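Berberine bridge enzyme-like 28 (Arabidopsis thaliana, PDB 5D79) is a secreted, FAD-dependent oxidoreductase of the berberine bridge enzyme-like family that takes part in adaptation to salt stress. Local coordinates at residues 324-328 with 329-333; 374-378 with 379-383; 386-390 with 391-395. One frame throughout, in Å; residues are numbered along the deposited sequence.

Contact 1: 324-328 with 329-333; sequences LGLEK and EGCEE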
loop_
_atom_site.group_PDB
_atom_site.type_symbol
_atom_site.label_atom_id
_atom_site.label_comp_id
_atom_site.label_asym_id
_atom_site.label_seq_id
_atom_site.Cartn_x
_atom_site.Cartn_y
_atom_site.Cartn_z
ATOM N N LEU A 324 -24.872 7.284 14.534
ATOM C CA LEU A 324 -24.812 6.967 13.111
ATOM C C LEU A 324 -26.205 6.702 12.534
ATOM O O LEU A 324 -26.465 6.996 11.373
ATOM C CB LEU A 324 -23.902 5.764 12.860
ATOM C CG LEU A 324 -23.495 5.698 11.386
ATOM C CD1 LEU A 324 -22.849 7.011 10.962
ATOM C CD2 LEU A 324 -22.589 4.521 11.060
ATOM N N GLY A 325 -27.096 6.153 13.356
ATOM C CA GLY A 325 -28.465 5.910 12.956
ATOM C C GLY A 325 -28.594 4.744 11.999
ATOM O O GLY A 325 -29.506 4.719 11.167
ATOM N N LEU A 326 -27.677 3.780 12.115
ATOM C CA LEU A 326 -27.691 2.580 11.274
ATOM C C LEU A 326 -28.929 1.732 11.507
ATOM O O LEU A 326 -29.283 1.431 12.651
ATOM C CB LEU A 326 -26.458 1.722 11.520
ATOM C CG LEU A 326 -26.389 0.490 10.626
ATOM C CD1 LEU A 326 -26.233 0.945 9.202
ATOM C CD2 LEU A 326 -25.232 -0.413 11.017
ATOM N N GLU A 327 -29.584 1.348 10.414
ATOM C CA GLU A 327 -30.725 0.439 10.474
ATOM C C GLU A 327 -30.519 -0.697 9.491
ATOM O O GLU A 327 -29.598 -0.645 8.686
ATOM C CB GLU A 327 -32.025 1.187 10.190
ATOM C CG GLU A 327 -32.426 2.116 11.327
ATOM C CD GLU A 327 -33.734 2.833 11.075
ATOM O OE1 GLU A 327 -33.748 4.074 11.200
ATOM O OE2 GLU A 327 -34.744 2.160 10.764
ATOM N N LYS A 328 -31.370 -1.721 9.556
ATOM C CA LYS A 328 -31.191 -2.924 8.735
ATOM C C LYS A 328 -31.058 -2.635 7.244
ATOM O O LYS A 328 -30.365 -3.341 6.511
ATOM C CB LYS A 328 -32.348 -3.879 8.955
ATOM C CG LYS A 328 -31.907 -5.308 9.143
ATOM C CD LYS A 328 -31.735 -6.039 7.829
ATOM C CE LYS A 328 -31.497 -7.534 8.063
ATOM N NZ LYS A 328 -31.858 -8.362 6.883
ATOM N N GLU A 329 -31.728 -1.577 6.810
ATOM C CA GLU A 329 -31.800 -1.237 5.406
ATOM C C GLU A 329 -30.452 -0.777 4.907
ATOM O O GLU A 329 -30.164 -0.847 3.714
ATOM C CB GLU A 329 -32.864 -0.162 5.188
ATOM C CG GLU A 329 -34.276 -0.695 5.325
ATOM C CD GLU A 329 -34.715 -0.983 6.762
ATOM O OE1 GLU A 329 -34.342 -0.232 7.684
ATOM O OE2 GLU A 329 -35.466 -1.962 6.962
ATOM N N GLY A 330 -29.625 -0.309 5.835
ATOM C CA GLY A 330 -28.294 0.156 5.504
ATOM C C GLY A 330 -27.308 -0.990 5.471
ATOM O O GLY A 330 -26.152 -0.803 5.110
ATOM N N CYS A 331 -27.784 -2.182 5.828
ATOM C CA CYS A 331 -26.930 -3.353 5.968
ATOM C C CYS A 331 -27.127 -4.415 4.897
ATOM O O CYS A 331 -28.204 -4.565 4.347
ATOM C CB CYS A 331 -27.163 -3.996 7.317
ATOM S SG CYS A 331 -26.895 -2.907 8.688
ATOM N N GLU A 332 -26.079 -5.179 4.637
ATOM C CA GLU A 332 -26.166 -6.278 3.699
ATOM C C GLU A 332 -25.293 -7.451 4.138
ATOM O O GLU A 332 -24.072 -7.308 4.262
ATOM C CB GLU A 332 -25.753 -5.829 2.294
ATOM C CG GLU A 332 -26.022 -6.904 1.258
ATOM C CD GLU A 332 -25.951 -6.400 -0.161
ATOM O OE1 GLU A 332 -25.664 -5.204 -0.375
ATOM O OE2 GLU A 332 -26.186 -7.215 -1.069
ATOM N N GLU A 333 -25.923 -8.603 4.371
ATOM C CA GLU A 333 -25.195 -9.827 4.670
ATOM C C GLU A 333 -24.686 -10.453 3.380
ATOM O O GLU A 333 -25.421 -10.577 2.413
ATOM C CB GLU A 333 -26.079 -10.822 5.445
ATOM C CG GLU A 333 -26.215 -10.503 6.945
ATOM C CD GLU A 333 -26.891 -11.614 7.751
ATOM O OE1 GLU A 333 -27.631 -12.417 7.148
ATOM O OE2 GLU A 333 -26.679 -11.682 8.987
HETATM O O HOH W 1 -36.155 -0.116 9.267
HETATM O O HOH W 2 -29.878 -11.074 6.080
HETATM O O HOH W 3 -29.645 -6.652 5.685
#
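A short 3-10 turn brings E327 and K328 round to G330 and C331 and launches the chain into 331-334, an edge strand of the seven-stranded antiparallel sheet. Two overlapping type I turns shape it: G330 N donates to E327 O (2.9 Å) and C331 N to K328 O (2.9 Å). G330 suits its place because a side-chain carbon there would press against L326 CD1. On the inner side, L326 lays the fork of its side chain against the sulphur of C331. L326 CD2 lies 3.8 Å from C331 SG, put there by CG anti to the backbone N (chi1 -177°). F256 and V258 also touch L326, while L313 of helix 310-320 meets C331, so both apolar residues fit this flank. The outer side is polar. K328 reaches along the strand to a water that it holds weakly through NZ, and that water donates to C331 O at 2.9 Å. E327 OE2 stands 3.9 Å from E329 OE1, their carboxylate planes 90° apart. A second water bridges these two exposed carboxylates, donating to E327 OE2 at 3.1 Å; it probably eases their repulsion, so that any rise in proton affinity is likely to be small.

Contact 2: 374-378 with 379-383; sequences EPIPE and AAIQE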
loop_
_atom_site.group_PDB
_atom_site.type_symbol
_atom_site.label_atom_id
_atom_site.label_comp_id
_atom_site.label_asym_id
_atom_site.label_seq_id
_atom_site.Cartn_x
_atom_site.Cartn_y
_atom_site.Cartn_z
ATOM N N GLU A 374 -5.029 11.611 19.213
ATOM C CA GLU A 374 -6.115 12.084 20.061
ATOM C C GLU A 374 -7.077 12.906 19.212
ATOM O O GLU A 374 -6.646 13.579 18.274
ATOM C CB GLU A 374 -5.583 12.899 21.251
ATOM C CG GLU A 374 -4.773 14.140 20.898
ATOM C CD GLU A 374 -4.193 14.834 22.127
ATOM O OE1 GLU A 374 -3.845 14.139 23.103
ATOM O OE2 GLU A 374 -4.095 16.080 22.116
ATOM N N PRO A 375 -8.382 12.852 19.539
ATOM C CA PRO A 375 -9.429 13.391 18.662
ATOM C C PRO A 375 -9.183 14.840 18.245
ATOM O O PRO A 375 -8.874 15.682 19.090
ATOM C CB PRO A 375 -10.691 13.266 19.522
ATOM C CG PRO A 375 -10.397 12.114 20.408
ATOM C CD PRO A 375 -8.956 12.300 20.778
ATOM N N ILE A 376 -9.283 15.110 16.947
ATOM C CA ILE A 376 -9.120 16.459 16.440
ATOM C C ILE A 376 -10.380 17.245 16.769
ATOM O O ILE A 376 -11.466 16.664 16.866
ATOM C CB ILE A 376 -8.858 16.470 14.930
ATOM C CG1 ILE A 376 -10.162 16.211 14.166
ATOM C CG2 ILE A 376 -7.778 15.452 14.594
ATOM C CD1 ILE A 376 -10.028 16.202 12.676
ATOM N N PRO A 377 -10.238 18.564 16.970
ATOM C CA PRO A 377 -11.376 19.407 17.345
ATOM C C PRO A 377 -12.434 19.531 16.256
ATOM O O PRO A 377 -12.124 19.402 15.075
ATOM C CB PRO A 377 -10.729 20.771 17.608
ATOM C CG PRO A 377 -9.473 20.745 16.850
ATOM C CD PRO A 377 -8.984 19.333 16.954
ATOM N N GLU A 378 -13.665 19.794 16.680
ATOM C CA GLU A 378 -14.783 20.019 15.777
ATOM C C GLU A 378 -14.395 21.023 14.704
ATOM O O GLU A 378 -14.772 20.877 13.547
ATOM C CB GLU A 378 -15.995 20.520 16.560
ATOM C CG GLU A 378 -17.236 20.773 15.717
ATOM C CD GLU A 378 -18.384 21.372 16.526
ATOM O OE1 GLU A 378 -18.111 22.171 17.459
ATOM O OE2 GLU A 378 -19.557 21.043 16.221
ATOM N N ALA A 379 -13.621 22.029 15.109
ATOM C CA ALA A 379 -13.123 23.065 14.214
ATOM C C ALA A 379 -12.251 22.488 13.100
ATOM O O ALA A 379 -12.319 22.941 11.955
ATOM C CB ALA A 379 -12.344 24.104 15.001
ATOM N N ALA A 380 -11.426 21.501 13.430
ATOM C CA ALA A 380 -10.596 20.863 12.422
ATOM C C ALA A 380 -11.464 20.116 11.415
ATOM O O ALA A 380 -11.217 20.153 10.204
ATOM C CB ALA A 380 -9.605 19.921 13.064
ATOM N N ILE A 381 -12.484 19.433 11.920
ATOM C CA ILE A 381 -13.365 18.642 11.068
ATOM C C ILE A 381 -14.120 19.520 10.058
ATOM O O ILE A 381 -14.260 19.161 8.881
ATOM C CB ILE A 381 -14.367 17.821 11.917
ATOM C CG1 ILE A 381 -13.609 16.848 12.813
ATOM C CG2 ILE A 381 -15.322 17.033 11.026
ATOM C CD1 ILE A 381 -14.409 16.382 13.989
ATOM N N GLN A 382 -14.587 20.677 10.508
ATOM C CA GLN A 382 -15.324 21.575 9.628
ATOM C C GLN A 382 -14.431 22.126 8.528
ATOM O O GLN A 382 -14.860 22.270 7.392
ATOM C CB GLN A 382 -15.947 22.716 10.427
ATOM C CG GLN A 382 -16.890 22.227 11.510
ATOM C CD GLN A 382 -17.498 23.355 12.304
ATOM O OE1 GLN A 382 -18.720 23.499 12.360
ATOM N NE2 GLN A 382 -16.648 24.171 12.923
ATOM N N GLU A 383 -13.183 22.416 8.867
ATOM C CA GLU A 383 -12.274 23.019 7.902
ATOM C C GLU A 383 -11.884 22.053 6.800
ATOM O O GLU A 383 -11.809 22.437 5.632
ATOM C CB GLU A 383 -11.015 23.541 8.593
ATOM C CG GLU A 383 -9.894 23.972 7.639
ATOM C CD GLU A 383 -10.241 25.165 6.771
ATOM O OE1 GLU A 383 -11.272 25.830 6.994
ATOM O OE2 GLU A 383 -9.457 25.449 5.853
#
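I376 CD1 presses against I381 CG1 at 3.6 Å and reaches A380 CB at 3.8 Å, which makes this the tight side of the contact. The branch gets there because I376 CG1 lies between the backbone N and the carbonyl carbon (chi1 76°) and aims CD1 between A380 and I381. The two isoleucines cross obliquely. A380, small enough to let both the isoleucine and the proline approach, also has its CB 3.9 Å from P377 CG. Y461 touches I376, P377 and A380 from outside the two segments, and Q274 OE1 accepts the N-H of I376, fixing the chain just ahead of the turn. Cutting I376 back to an alanine, without the CG1-CD1 arm, is likely to cost I381 CG1 its partner and A380 CB part of its cover, and to open a gap beside Y461.

The backbone here is the start of helix 378-388, with P377 at the N-cap position. Lacking an N-H, a proline loses nothing by standing ahead of the first turn, and its carbonyl serves the helix: I381 N donates to P377 O at 3.2 Å, while A380 N adds a weak bond to that oxygen. One residue on, Q382 N donates to E378 O at 3.1 Å.

The other side is loose and faces solvent. E378 runs out extended, CG anti to the backbone N (chi1 -179°), and touches K271 of helix 263-276; an acid in a first turn is probably favoured by the positive end of the helix dipole. Alanine, a strong helix former, suits exposed A379. Q382 CG packs 3.2 Å from the backbone E378 O, but the amide beyond it runs outward, a polar end that suits a partly exposed position.

Contact 3: 386-390 with 391-395; sequences RRLEA and PEARL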
loop_
_atom_site.group_PDB
_atom_site.type_symbol
_atom_site.label_atom_id
_atom_site.label_comp_id
_atom_site.label_asym_id
_atom_site.label_seq_id
_atom_site.Cartn_x
_atom_site.Cartn_y
_atom_site.Cartn_z
ATOM N N ARG A 386 -14.630 21.840 4.562
ATOM C CA ARG A 386 -14.655 23.035 3.734
ATOM C C ARG A 386 -13.697 22.923 2.546
ATOM O O ARG A 386 -14.026 23.323 1.441
ATOM C CB ARG A 386 -14.307 24.269 4.567
ATOM C CG ARG A 386 -14.367 25.556 3.782
ATOM C CD ARG A 386 -13.730 26.693 4.541
ATOM N NE ARG A 386 -12.275 26.619 4.508
ATOM C CZ ARG A 386 -11.538 26.939 3.449
ATOM N NH1 ARG A 386 -12.119 27.339 2.329
ATOM N NH2 ARG A 386 -10.218 26.848 3.505
ATOM N N ARG A 387 -12.514 22.371 2.768
ATOM C CA ARG A 387 -11.525 22.332 1.703
ATOM C C ARG A 387 -11.931 21.372 0.568
ATOM O O ARG A 387 -11.507 21.533 -0.569
ATOM C CB ARG A 387 -10.151 21.979 2.284
ATOM C CG ARG A 387 -9.455 23.176 2.975
ATOM C CD ARG A 387 -8.433 22.716 3.998
ATOM N NE ARG A 387 -7.752 23.816 4.679
ATOM C CZ ARG A 387 -6.567 24.282 4.314
ATOM N NH1 ARG A 387 -6.004 25.279 4.977
ATOM N NH2 ARG A 387 -5.947 23.749 3.273
ATOM N N LEU A 388 -12.783 20.400 0.869
ATOM C CA LEU A 388 -13.251 19.473 -0.155
ATOM C C LEU A 388 -14.277 20.110 -1.097
ATOM O O LEU A 388 -14.551 19.587 -2.178
ATOM C CB LEU A 388 -13.836 18.220 0.496
ATOM C CG LEU A 388 -12.812 17.171 0.937
ATOM C CD1 LEU A 388 -13.400 16.296 2.009
ATOM C CD2 LEU A 388 -12.378 16.327 -0.242
ATOM N N GLU A 389 -14.835 21.245 -0.695
ATOM C CA GLU A 389 -15.723 22.001 -1.568
ATOM C C GLU A 389 -14.952 22.704 -2.694
ATOM O O GLU A 389 -15.558 23.255 -3.617
ATOM C CB GLU A 389 -16.515 23.025 -0.760
ATOM C CG GLU A 389 -17.122 22.463 0.513
ATOM C CD GLU A 389 -17.918 23.501 1.295
ATOM O OE1 GLU A 389 -17.789 24.709 0.997
ATOM O OE2 GLU A 389 -18.678 23.111 2.207
ATOM N N ALA A 390 -13.622 22.690 -2.606
ATOM C CA ALA A 390 -12.751 23.308 -3.611
ATOM C C ALA A 390 -12.943 22.659 -4.976
ATOM O O ALA A 390 -13.167 21.454 -5.056
ATOM C CB ALA A 390 -11.290 23.214 -3.183
ATOM N N PRO A 391 -12.859 23.459 -6.055
ATOM C CA PRO A 391 -13.110 22.927 -7.395
ATOM C C PRO A 391 -12.146 21.805 -7.727
ATOM O O PRO A 391 -12.560 20.792 -8.289
ATOM C CB PRO A 391 -12.879 24.136 -8.312
ATOM C CG PRO A 391 -12.964 25.332 -7.427
ATOM C CD PRO A 391 -12.467 24.882 -6.093
ATOM N N GLU A 392 -10.879 21.982 -7.356
ATOM C CA GLU A 392 -9.838 21.012 -7.678
ATOM C C GLU A 392 -9.903 19.784 -6.745
ATOM O O GLU A 392 -9.172 18.812 -6.924
ATOM C CB GLU A 392 -8.448 21.689 -7.650
ATOM C CG GLU A 392 -7.845 22.029 -6.275
ATOM C CD GLU A 392 -8.323 23.355 -5.686
ATOM O OE1 GLU A 392 -9.296 23.930 -6.206
ATOM O OE2 GLU A 392 -7.725 23.818 -4.684
ATOM N N ALA A 393 -10.810 19.810 -5.773
ATOM C CA ALA A 393 -11.024 18.648 -4.909
ATOM C C ALA A 393 -12.229 17.797 -5.335
ATOM O O ALA A 393 -12.758 17.034 -4.523
ATOM C CB ALA A 393 -11.191 19.093 -3.462
ATOM N N ARG A 394 -12.661 17.930 -6.590
ATOM C CA ARG A 394 -13.820 17.190 -7.089
ATOM C C ARG A 394 -13.583 15.684 -7.080
ATOM O O ARG A 394 -14.511 14.909 -6.826
ATOM C CB ARG A 394 -14.203 17.628 -8.510
ATOM C CG ARG A 394 -15.555 17.059 -8.941
ATOM C CD ARG A 394 -15.985 17.537 -10.308
ATOM N NE ARG A 394 -15.080 17.082 -11.365
ATOM C CZ ARG A 394 -15.199 15.925 -12.019
ATOM N NH1 ARG A 394 -16.184 15.089 -11.714
ATOM N NH2 ARG A 394 -14.329 15.601 -12.973
ATOM N N LEU A 395 -12.352 15.261 -7.357
ATOM C CA LEU A 395 -12.036 13.835 -7.303
ATOM C C LEU A 395 -11.081 13.511 -6.160
ATOM O O LEU A 395 -10.339 12.537 -6.210
ATOM C CB LEU A 395 -11.455 13.364 -8.631
ATOM C CG LEU A 395 -12.374 13.506 -9.848
ATOM C CD1 LEU A 395 -11.815 12.698 -11.009
ATOM C CD2 LEU A 395 -13.790 13.078 -9.519
HETATM O O HOH W 4 -15.220 17.104 -2.266
#
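A390 and A393 close a type I beta turn, the 3-10 bend that follows helix 378-388 and leads toward strand 396-402; A390 CB and A393 CB, their methyls, lie 4.1 Å apart. A393 N donates to A390 O at 3.0 Å. P391, second in the turn, suits that place: its ring holds phi near the value the turn needs, and it has no N-H to leave without a partner.

E392 shows how a long side chain can fold back over such a bend. E392 CB starts 5.5 Å from A390 CB, pointing away. E392 CG, set between the backbone N and the carbonyl carbon (chi1 74°), comes closer to that methyl, and a sharp bend at chi2 (-84°) then turns the chain inward, placing E392 CD 3.9 Å from A390 CB. At the tip, E392 OE1 rests 3.7 Å from A390 CB, and E392 OE2 lies over the same methyl. W450 of helix 441-458 touches E392, A390 and A393; small residues at the two alanine positions are consistent with its indole packing close, and W450 NE1 also donates to R387 O.

A393 CB points back toward the helix and lies 3.6 Å from L388 O. That carbonyl receives R292 NH2, and a water donates to L388 O at 2.6 Å and, more weakly, to A393 O at 3.3 Å.

Contacts 2 and 3 sit at the two ends of one helix, 378-388, their centres 18 Å apart. Within that helix E383, a residue of contact 2, forms salt bridges from OE1 to R386 NE and from OE2 to R387 NE. The helix is the crossover from strand 363-372 to strand 396-402 of the seven-stranded sheet, and the two strands run parallel with 425-434 between them. Contact 1 belongs to the sheet's other edge, strand 331-334. Its centre is 26 Å from that of contact 2 and 29 Å from that of contact 3, with nearest atoms about 13 and 16 Å away. All three lie away from the FAD pocket, on the periphery of the chain.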